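Local structure of aminopeptidase N (Francisella tularensis subsp. tularensis, 5DLL) at residues R625-D630 with W830-S835; P615-I620 with D631-R636. The protein probably releases N-terminal amino acids, preferably alanine, from intracellular peptides as a zinc-dependent M1-family aminopeptidase. All blocks are in the same frame, centred on the assembly; numbering follows the deposited sequence.

Contact 1: residues R625-D630 with W830-S835; sequences RVIMVD and WKRYDS
Two hydrogen bonds join Arg832 to the 625-630 segment. The main one is between backbones: Ile627 N donates to Arg832 O at 2.9 Å. The CA-H of Val626 approaches the same oxygen. The second bond is weak and bent, from Arg832 NH1 to Arg625 O at 2.7 Å. This carbonyl oxygen lies at the edge of the guanidinium. Arg832 NH2 also bonds to Met624 O, which is the stronger polar tie of this side chain. The weak Arg625 bond adds to it, and together the two carbonyls probably restrict the guanidinium. Bends at chi2 (-82°) and chi3 (-53°) fold the arginine back toward them.

The apolar contacts centre on Ile627. Its CD1 lies over one face of the guanidinium and also makes a CH-pi contact with Tyr833, 4.1 Å from the ring centroid. Ile627 CG2 lies 3.9 Å from Tyr833 CE2. Val629 CG2 meets the same ring at its edge, in plane. Beside this, Val626 CG1 packs on Asp834 CA at 3.7 Å, and Met628 CE reaches Asp834 OD2.

Tyr833 also stacks on the ring of His795. The contact sets the residues leading into helix 629-646, with Val629 in its first turn, against the loop between helices 817-824 and 835-849, in the all-helical C-terminal domain. Asp630 adds a salt bridge to Arg837 of helix 835-849.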
loop_
_atom_site.group_PDB
_atom_site.type_symbol
_atom_site.label_atom_id
_atom_site.label_comp_id
_atom_site.label_asym_id
_atom_site.label_seq_id
_atom_site.Cartn_x
_atom_site.Cartn_y
_atom_site.Cartn_z
ATOM N N ARG A 625 27.288 -5.520 0.421
ATOM C CA ARG A 625 27.134 -6.785 1.134
ATOM C C ARG A 625 27.386 -6.561 2.630
ATOM O O ARG A 625 26.615 -7.021 3.475
ATOM C CB ARG A 625 28.090 -7.841 0.569
ATOM C CG ARG A 625 27.723 -9.273 0.942
ATOM C CD ARG A 625 28.688 -10.291 0.343
ATOM N NE ARG A 625 30.072 -10.040 0.749
ATOM C CZ ARG A 625 30.594 -10.345 1.939
ATOM N NH1 ARG A 625 29.858 -10.930 2.883
ATOM N NH2 ARG A 625 31.867 -10.062 2.191
ATOM N N VAL A 626 28.472 -5.857 2.939
ATOM C CA VAL A 626 28.755 -5.389 4.293
ATOM C C VAL A 626 28.605 -3.868 4.295
ATOM O O VAL A 626 29.377 -3.162 3.639
ATOM C CB VAL A 626 30.181 -5.770 4.741
ATOM C CG1 VAL A 626 30.425 -5.331 6.181
ATOM C CG2 VAL A 626 30.409 -7.271 4.583
ATOM N N ILE A 627 27.610 -3.370 5.025
ATOM C CA ILE A 627 27.276 -1.946 5.013
ATOM C C ILE A 627 28.343 -1.116 5.732
ATOM O O ILE A 627 28.445 -1.142 6.963
ATOM C CB ILE A 627 25.891 -1.693 5.649
ATOM C CG1 ILE A 627 24.795 -2.331 4.782
ATOM C CG2 ILE A 627 25.641 -0.197 5.830
ATOM C CD1 ILE A 627 23.406 -2.319 5.396
ATOM N N MET A 628 29.138 -0.387 4.953
ATOM C CA MET A 628 30.152 0.511 5.500
ATOM C C MET A 628 29.493 1.862 5.740
ATOM O O MET A 628 29.418 2.693 4.837
ATOM C CB MET A 628 31.328 0.647 4.529
ATOM C CG MET A 628 31.932 -0.679 4.087
ATOM S SD MET A 628 32.447 -1.728 5.457
ATOM C CE MET A 628 33.671 -0.681 6.246
ATOM N N VAL A 629 29.009 2.070 6.961
ATOM C CA VAL A 629 28.141 3.210 7.261
ATOM C C VAL A 629 28.848 4.549 7.093
ATOM O O VAL A 629 28.320 5.443 6.439
ATOM C CB VAL A 629 27.537 3.112 8.681
ATOM C CG1 VAL A 629 26.807 4.400 9.063
ATOM C CG2 VAL A 629 26.590 1.922 8.765
ATOM N N ASP A 630 30.035 4.685 7.673
ATOM C CA ASP A 630 30.761 5.958 7.622
ATOM C C ASP A 630 31.308 6.275 6.227
ATOM O O ASP A 630 31.379 7.442 5.850
ATOM C CB ASP A 630 31.881 5.994 8.666
ATOM C CG ASP A 630 31.351 5.994 10.094
ATOM O OD1 ASP A 630 30.473 6.833 10.412
ATOM O OD2 ASP A 630 31.820 5.155 10.899
ATOM N N TRP A 830 21.400 -6.582 12.116
ATOM C CA TRP A 830 22.823 -6.780 12.448
ATOM C C TRP A 830 23.675 -7.645 11.482
ATOM O O TRP A 830 24.887 -7.442 11.385
ATOM C CB TRP A 830 22.934 -7.332 13.881
ATOM C CG TRP A 830 22.278 -8.671 14.068
ATOM C CD1 TRP A 830 21.010 -8.913 14.513
ATOM C CD2 TRP A 830 22.863 -9.955 13.809
ATOM N NE1 TRP A 830 20.770 -10.269 14.548
ATOM C CE2 TRP A 830 21.892 -10.930 14.118
ATOM C CE3 TRP A 830 24.115 -10.374 13.345
ATOM C CZ2 TRP A 830 22.140 -12.299 13.980
ATOM C CZ3 TRP A 830 24.356 -11.731 13.206
ATOM C CH2 TRP A 830 23.376 -12.677 13.524
ATOM N N LYS A 831 23.060 -8.607 10.790
ATOM C CA LYS A 831 23.766 -9.394 9.765
ATOM C C LYS A 831 24.364 -8.546 8.635
ATOM O O LYS A 831 25.401 -8.898 8.074
ATOM C CB LYS A 831 22.835 -10.439 9.140
ATOM C CG LYS A 831 22.645 -11.689 9.975
ATOM C CD LYS A 831 21.949 -12.778 9.177
ATOM C CE LYS A 831 22.009 -14.115 9.893
ATOM N NZ LYS A 831 21.495 -15.214 9.033
ATOM N N ARG A 832 23.704 -7.438 8.309
ATOM C CA ARG A 832 24.067 -6.606 7.160
ATOM C C ARG A 832 25.294 -5.712 7.393
ATOM O O ARG A 832 25.876 -5.210 6.427
ATOM C CB ARG A 832 22.876 -5.708 6.777
ATOM C CG ARG A 832 21.580 -6.431 6.399
ATOM C CD ARG A 832 21.547 -6.916 4.953
ATOM N NE ARG A 832 21.840 -5.843 3.998
ATOM C CZ ARG A 832 22.997 -5.676 3.353
ATOM N NH1 ARG A 832 24.013 -6.517 3.524
ATOM N NH2 ARG A 832 23.139 -4.649 2.523
ATOM N N TYR A 833 25.686 -5.520 8.654
ATOM C CA TYR A 833 26.644 -4.470 9.028
ATOM C C TYR A 833 28.045 -4.974 9.346
ATOM O O TYR A 833 28.263 -6.171 9.526
ATOM C CB TYR A 833 26.094 -3.671 10.219
ATOM C CG TYR A 833 24.865 -2.866 9.858
ATOM C CD1 TYR A 833 23.613 -3.472 9.768
ATOM C CD2 TYR A 833 24.957 -1.503 9.582
ATOM C CE1 TYR A 833 22.486 -2.744 9.426
ATOM C CE2 TYR A 833 23.833 -0.766 9.240
ATOM C CZ TYR A 833 22.603 -1.391 9.162
ATOM O OH TYR A 833 21.488 -0.669 8.821
ATOM N N ASP A 834 28.991 -4.037 9.415
ATOM C CA ASP A 834 30.383 -4.350 9.752
ATOM C C ASP A 834 30.476 -4.747 11.224
ATOM O O ASP A 834 29.594 -4.413 12.019
ATOM C CB ASP A 834 31.303 -3.152 9.460
ATOM C CG ASP A 834 32.763 -3.562 9.223
ATOM O OD1 ASP A 834 33.086 -4.771 9.287
ATOM O OD2 ASP A 834 33.593 -2.663 8.967
ATOM N N SER A 835 31.550 -5.450 11.580
ATOM C CA SER A 835 31.664 -6.094 12.894
ATOM C C SER A 835 31.399 -5.162 14.075
ATOM O O SER A 835 30.801 -5.582 15.059
ATOM C CB SER A 835 33.036 -6.770 13.059
ATOM O OG SER A 835 34.055 -5.828 13.339
#

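Contact 2: residues P615-I620 with D631-R636; sequences PIESTI and DIVLSR
Arg636 reaches across to the 615-620 segment with an extended side chain, and its NE donates a hydrogen bond to Pro615 O at 2.7 Å. The oxygen lies in the guanidinium plane. Seen from the carbonyl, however, the donor sits 43° above the carbonyl plane, so the bond is not aimed at a lone pair. CG is anti to the backbone N (chi1 -172°) and the chain runs straight on to NE, which carries the head group across to the residues before helix 617-621. NH2 bonds to Ile614 O, so NE and NH2 are bonded to the carbonyls of consecutive residues, Pro615 and Ile614.

Glu617 comes over one face of that guanidinium. Its OE1 is 3.5 Å from Arg636 NH1, but no N-H points at it, and the salt bridge is one of charge alone. The carboxylate plane is turned 44° from the guanidinium plane. OE1 also touches the aliphatic CD of Arg636. Both segments belong to the ARM-repeat-like helical region at the C-terminal end of the chain. Here the short helix 617-621 packs beside the first turns of helix 629-646, and Arg636 ties the latter to the chain just before the short helix begins.

Ile632 meets the aliphatic part of Glu617, with its CG2 3.6 Å from Glu617 CB. On its other branch, CG1 lies 4.2 Å from Ile620 CG2. Nearby, Phe791 of helix 791-794 touches both Glu617 and Val633, while Ile580 of helix 565-581 packs on Arg636.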
loop_
_atom_site.group_PDB
_atom_site.type_symbol
_atom_site.label_atom_id
_atom_site.label_comp_id
_atom_site.label_asym_id
_atom_site.label_seq_id
_atom_site.Cartn_x
_atom_site.Cartn_y
_atom_site.Cartn_z
ATOM N N PRO A 615 20.387 9.661 -4.050
ATOM C CA PRO A 615 19.847 8.550 -3.253
ATOM C C PRO A 615 20.245 8.640 -1.783
ATOM O O PRO A 615 21.418 8.868 -1.474
ATOM C CB PRO A 615 20.480 7.306 -3.886
ATOM C CG PRO A 615 20.831 7.703 -5.274
ATOM C CD PRO A 615 21.038 9.190 -5.289
ATOM N N ILE A 616 19.271 8.484 -0.889
ATOM C CA ILE A 616 19.553 8.471 0.545
ATOM C C ILE A 616 20.458 7.294 0.931
ATOM O O ILE A 616 20.576 6.303 0.199
ATOM C CB ILE A 616 18.268 8.482 1.410
ATOM C CG1 ILE A 616 17.327 7.331 1.031
ATOM C CG2 ILE A 616 17.558 9.823 1.277
ATOM C CD1 ILE A 616 16.270 7.047 2.076
ATOM N N GLU A 617 21.082 7.419 2.096
ATOM C CA GLU A 617 22.175 6.539 2.500
ATOM C C GLU A 617 21.733 5.081 2.656
ATOM O O GLU A 617 22.477 4.159 2.304
ATOM C CB GLU A 617 22.812 7.050 3.798
ATOM C CG GLU A 617 23.353 8.476 3.709
ATOM C CD GLU A 617 22.372 9.527 4.215
ATOM O OE1 GLU A 617 21.696 10.179 3.388
ATOM O OE2 GLU A 617 22.269 9.693 5.446
ATOM N N SER A 618 20.520 4.881 3.169
ATOM C CA SER A 618 19.958 3.539 3.342
ATOM C C SER A 618 19.750 2.817 2.007
ATOM O O SER A 618 19.867 1.592 1.935
ATOM C CB SER A 618 18.641 3.607 4.123
ATOM O OG SER A 618 17.787 4.620 3.620
ATOM N N THR A 619 19.447 3.578 0.957
ATOM C CA THR A 619 19.290 3.020 -0.385
ATOM C C THR A 619 20.639 2.588 -0.950
ATOM O O THR A 619 20.769 1.486 -1.484
ATOM C CB THR A 619 18.642 4.032 -1.348
ATOM O OG1 THR A 619 17.393 4.477 -0.804
ATOM C CG2 THR A 619 18.408 3.403 -2.720
ATOM N N ILE A 620 21.642 3.450 -0.819
ATOM C CA ILE A 620 22.996 3.120 -1.271
ATOM C C ILE A 620 23.525 1.878 -0.541
ATOM O O ILE A 620 24.178 1.020 -1.145
ATOM C CB ILE A 620 23.965 4.306 -1.068
ATOM C CG1 ILE A 620 23.564 5.478 -1.972
ATOM C CG2 ILE A 620 25.404 3.889 -1.362
ATOM C CD1 ILE A 620 24.143 6.809 -1.546
ATOM N N ASP A 631 31.696 5.245 5.472
ATOM C CA ASP A 631 32.077 5.416 4.062
ATOM C C ASP A 631 30.937 6.061 3.274
ATOM O O ASP A 631 31.144 7.028 2.535
ATOM C CB ASP A 631 32.436 4.072 3.411
ATOM C CG ASP A 631 33.869 3.647 3.677
ATOM O OD1 ASP A 631 34.184 3.257 4.822
ATOM O OD2 ASP A 631 34.678 3.688 2.727
ATOM N N ILE A 632 29.731 5.524 3.452
ATOM C CA ILE A 632 28.548 6.032 2.760
ATOM C C ILE A 632 28.282 7.506 3.089
ATOM O O ILE A 632 28.281 8.343 2.187
ATOM C CB ILE A 632 27.302 5.166 3.056
ATOM C CG1 ILE A 632 27.428 3.814 2.347
ATOM C CG2 ILE A 632 26.023 5.864 2.607
ATOM C CD1 ILE A 632 26.387 2.794 2.766
ATOM N N VAL A 633 28.078 7.827 4.367
ATOM C CA VAL A 633 27.680 9.195 4.745
ATOM C C VAL A 633 28.682 10.257 4.278
ATOM O O VAL A 633 28.277 11.285 3.748
ATOM C CB VAL A 633 27.399 9.373 6.268
ATOM C CG1 VAL A 633 26.295 8.431 6.737
ATOM C CG2 VAL A 633 28.660 9.193 7.101
ATOM N N LEU A 634 29.975 10.002 4.454
ATOM C CA LEU A 634 31.001 10.996 4.121
ATOM C C LEU A 634 31.090 11.231 2.609
ATOM O O LEU A 634 31.276 12.364 2.155
ATOM C CB LEU A 634 32.367 10.567 4.674
ATOM C CG LEU A 634 32.471 10.452 6.203
ATOM C CD1 LEU A 634 33.765 9.755 6.612
ATOM C CD2 LEU A 634 32.350 11.815 6.871
ATOM N N SER A 635 30.949 10.155 1.840
ATOM C CA SER A 635 31.008 10.227 0.387
ATOM C C SER A 635 29.785 10.936 -0.200
ATOM O O SER A 635 29.910 11.679 -1.170
ATOM C CB SER A 635 31.124 8.819 -0.193
ATOM O OG SER A 635 31.214 8.851 -1.604
ATOM N N ARG A 636 28.610 10.699 0.383
ATOM C CA ARG A 636 27.371 11.356 -0.052
ATOM C C ARG A 636 27.346 12.825 0.339
ATOM O O ARG A 636 26.867 13.664 -0.418
ATOM C CB ARG A 636 26.136 10.650 0.524
ATOM C CG ARG A 636 24.816 11.159 -0.043
ATOM C CD ARG A 636 23.619 10.453 0.566
ATOM N NE ARG A 636 22.350 10.909 -0.007
ATOM C CZ ARG A 636 21.708 12.029 0.334
ATOM N NH1 ARG A 636 22.205 12.858 1.249
ATOM N NH2 ARG A 636 20.552 12.327 -0.253
#

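How the contacts relate
Along the chain, residues 615-620 come first, then 625-630, 631-636 and finally 830-835. Contact 2 closes a short loop, with ten residues between its segments. Contact 1 closes a long one of 199 intervening residues, 144 of them helical. The loops cross, because 625-630 lies inside the loop of contact 2 while 830-835 lies far beyond it. The two contacts share helix 629-646, and their centres are about 13 Å apart. Contact 1 ties the lead-in and first turn of that helix to the loop before helix 835-849. Contact 2 ties its next turns back to helix 617-621 and the residues just before it.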